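Local coordinates for putative thiol-disulfide isomerase or thioredoxin (Salmonella enterica subsp. enterica serovar Typhimurium, PDB 3L9V), which probably catalyses dithiol-disulfide exchange in folding proteins, as a DsbA-like thiol-disulfide oxidoreductase of the thioredoxin fold, at residues W5-P10 with G153-N158. Residues are numbered along the deposited sequence; the frame is centred on the assembly and turned at random.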
loop_
_atom_site.group_PDB
_atom_site.type_symbol
_atom_site.label_atom_id
_atom_site.label_comp_id
_atom_site.label_asym_id
_atom_site.label_seq_id
_atom_site.Cartn_x
_atom_site.Cartn_y
_atom_site.Cartn_z
ATOM N N TRP A 5 1.338 14.724 -12.511
ATOM C CA TRP A 5 2.370 13.789 -12.084
ATOM C C TRP A 5 3.699 14.534 -12.206
ATOM O O TRP A 5 3.798 15.531 -12.928
ATOM C CB TRP A 5 2.372 12.528 -12.980
ATOM C CG TRP A 5 2.535 12.824 -14.490
ATOM C CD1 TRP A 5 1.537 12.979 -15.424
ATOM C CD2 TRP A 5 3.768 13.019 -15.195
ATOM N NE1 TRP A 5 2.082 13.256 -16.660
ATOM C CE2 TRP A 5 3.449 13.280 -16.542
ATOM C CE3 TRP A 5 5.113 13.005 -14.809
ATOM C CZ2 TRP A 5 4.423 13.529 -17.506
ATOM C CZ3 TRP A 5 6.086 13.236 -15.775
ATOM C CH2 TRP A 5 5.732 13.497 -17.108
ATOM N N GLU A 6 4.714 14.058 -11.494
ATOM C CA GLU A 6 6.031 14.671 -11.531
ATOM C C GLU A 6 7.049 13.546 -11.605
ATOM O O GLU A 6 6.845 12.486 -11.009
ATOM C CB GLU A 6 6.273 15.518 -10.272
ATOM C CG GLU A 6 6.032 14.741 -8.974
ATOM C CD GLU A 6 6.183 15.589 -7.714
ATOM O OE1 GLU A 6 6.347 14.999 -6.625
ATOM O OE2 GLU A 6 6.139 16.837 -7.806
ATOM N N SER A 7 8.116 13.762 -12.372
ATOM C CA SER A 7 9.226 12.825 -12.426
ATOM C C SER A 7 9.900 12.838 -11.080
ATOM O O SER A 7 10.130 13.903 -10.528
ATOM C CB SER A 7 10.259 13.284 -13.455
ATOM O OG SER A 7 9.741 13.241 -14.766
ATOM N N ILE A 8 10.247 11.671 -10.552
ATOM C CA ILE A 8 11.081 11.664 -9.368
ATOM C C ILE A 8 12.561 11.593 -9.746
ATOM O O ILE A 8 12.939 11.026 -10.775
ATOM C CB ILE A 8 10.722 10.526 -8.373
ATOM C CG1 ILE A 8 11.011 9.156 -8.997
ATOM C CG2 ILE A 8 9.271 10.679 -7.904
ATOM C CD1 ILE A 8 10.970 8.018 -8.018
ATOM N N THR A 9 13.386 12.181 -8.894
ATOM C CA THR A 9 14.823 12.153 -9.092
ATOM C C THR A 9 15.491 11.801 -7.773
ATOM O O THR A 9 15.278 12.475 -6.774
ATOM C CB THR A 9 15.345 13.525 -9.552
ATOM O OG1 THR A 9 14.911 14.522 -8.624
ATOM C CG2 THR A 9 14.808 13.870 -10.935
ATOM N N PRO A 10 16.322 10.755 -7.773
ATOM C CA PRO A 10 16.624 9.972 -8.968
ATOM C C PRO A 10 15.552 8.915 -9.138
ATOM O O PRO A 10 14.871 8.609 -8.164
ATOM C CB PRO A 10 17.955 9.289 -8.610
ATOM C CG PRO A 10 18.259 9.687 -7.178
ATOM C CD PRO A 10 17.004 10.213 -6.591
ATOM N N GLY A 153 8.818 3.416 -11.529
ATOM C CA GLY A 153 9.936 3.936 -10.781
ATOM C C GLY A 153 10.350 5.342 -11.160
ATOM O O GLY A 153 11.415 5.800 -10.720
ATOM N N ARG A 154 9.540 6.039 -11.960
ATOM C CA ARG A 154 9.921 7.407 -12.337
ATOM C C ARG A 154 8.875 8.507 -12.165
ATOM O O ARG A 154 9.235 9.672 -12.061
ATOM C CB ARG A 154 10.524 7.471 -13.747
ATOM C CG ARG A 154 10.154 6.324 -14.669
ATOM C CD ARG A 154 10.709 6.576 -16.066
ATOM N NE ARG A 154 10.346 5.541 -17.029
ATOM C CZ ARG A 154 10.448 5.695 -18.347
ATOM N NH1 ARG A 154 10.891 6.840 -18.838
ATOM N NH2 ARG A 154 10.106 4.716 -19.175
ATOM N N TYR A 155 7.596 8.159 -12.140
ATOM C CA TYR A 155 6.547 9.185 -12.083
ATOM C C TYR A 155 5.762 9.065 -10.789
ATOM O O TYR A 155 5.280 7.978 -10.458
ATOM C CB TYR A 155 5.587 9.062 -13.272
ATOM C CG TYR A 155 6.264 8.932 -14.620
ATOM C CD1 TYR A 155 6.997 9.988 -15.164
ATOM C CD2 TYR A 155 6.155 7.763 -15.359
ATOM C CE1 TYR A 155 7.614 9.870 -16.412
ATOM C CE2 TYR A 155 6.769 7.633 -16.599
ATOM C CZ TYR A 155 7.498 8.690 -17.114
ATOM O OH TYR A 155 8.104 8.561 -18.333
ATOM N N HIS A 156 5.677 10.169 -10.052
ATOM C CA HIS A 156 4.850 10.268 -8.849
ATOM C C HIS A 156 3.519 10.926 -9.211
ATOM O O HIS A 156 3.492 12.044 -9.703
ATOM C CB HIS A 156 5.561 11.078 -7.762
ATOM C CG HIS A 156 4.730 11.303 -6.531
ATOM N ND1 HIS A 156 4.645 12.535 -5.907
ATOM C CD2 HIS A 156 3.951 10.469 -5.810
ATOM C CE1 HIS A 156 3.858 12.440 -4.852
ATOM N NE2 HIS A 156 3.412 11.195 -4.775
ATOM N N ILE A 157 2.420 10.220 -9.003
ATOM C CA ILE A 157 1.121 10.781 -9.336
ATOM C C ILE A 157 0.806 11.907 -8.345
ATOM O O ILE A 157 1.054 11.772 -7.158
ATOM C CB ILE A 157 0.014 9.704 -9.362
ATOM C CG1 ILE A 157 0.377 8.577 -10.355
ATOM C CG2 ILE A 157 -1.359 10.348 -9.671
ATOM C CD1 ILE A 157 0.374 9.000 -11.875
ATOM N N ASN A 158 0.286 13.031 -8.840
ATOM C CA ASN A 158 -0.108 14.119 -7.949
ATOM C C ASN A 158 -1.579 13.974 -7.519
ATOM O O ASN A 158 -2.471 14.380 -8.250
ATOM C CB ASN A 158 0.116 15.486 -8.631
ATOM C CG ASN A 158 -0.206 16.658 -7.708
ATOM O OD1 ASN A 158 -0.731 16.464 -6.623
ATOM N ND2 ASN A 158 0.111 17.873 -8.142
#
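Glu6 and His156 form the hydrogen-bonded pair of a short antiparallel ladder between strands 5-7 and 155-157, flanked by the non-hydrogen-bonded pairs Trp5-Ile157 and Ser7-Tyr155. His156 N gives the straighter bond, to Glu6 O (2.8 Å); Glu6 N returns one to His156 O (3.0 Å), and Ile8 N continues the pairing past the strand end to Arg154 O (2.7 Å). On one face of the sheet the aromatic side chains of Trp5 and Tyr155 run side by side in an edge-to-face pair, the Tyr155 edge turned to the six-membered ring of Trp5, with planes 73° apart and Trp5 CZ3 3.4 Å from Tyr155 CD1. Trp5 CG sits between its backbone N and carbonyl carbon (chi1 56°), so the indole stands up from the sheet, and the turn about CB-CG puts its six-membered ring on the Tyr155 side. On this face Tyr155 and Ile157 also touch helix 167-182, both reaching Leu181.

On the opposite face His156 ND1 donates to Glu6 OE1 (3.1 Å) almost linearly. Glu6 OE1 lies close to the imidazole plane, at the ring's edge, but ND1 meets it from above the carboxylate plane, the two groups being turned 46° apart. Ile8 CG2 packs against His156 CB at 3.7 Å, its side chain crossing that of the histidine. Tyr150 stacks on the imidazole, and Arg144 forms a salt bridge with the same Glu6 OE1.

Strand 5-7, paired only with 155-157 in this chain's sheet, is an outermost strand of the thioredoxin-type sheet. With Arg144 and His156 both directed at Glu6 OE1, the carboxylate is probably kept ionised, and the ND1 bond and the Tyr150 stack together probably hold the imidazole's rotation.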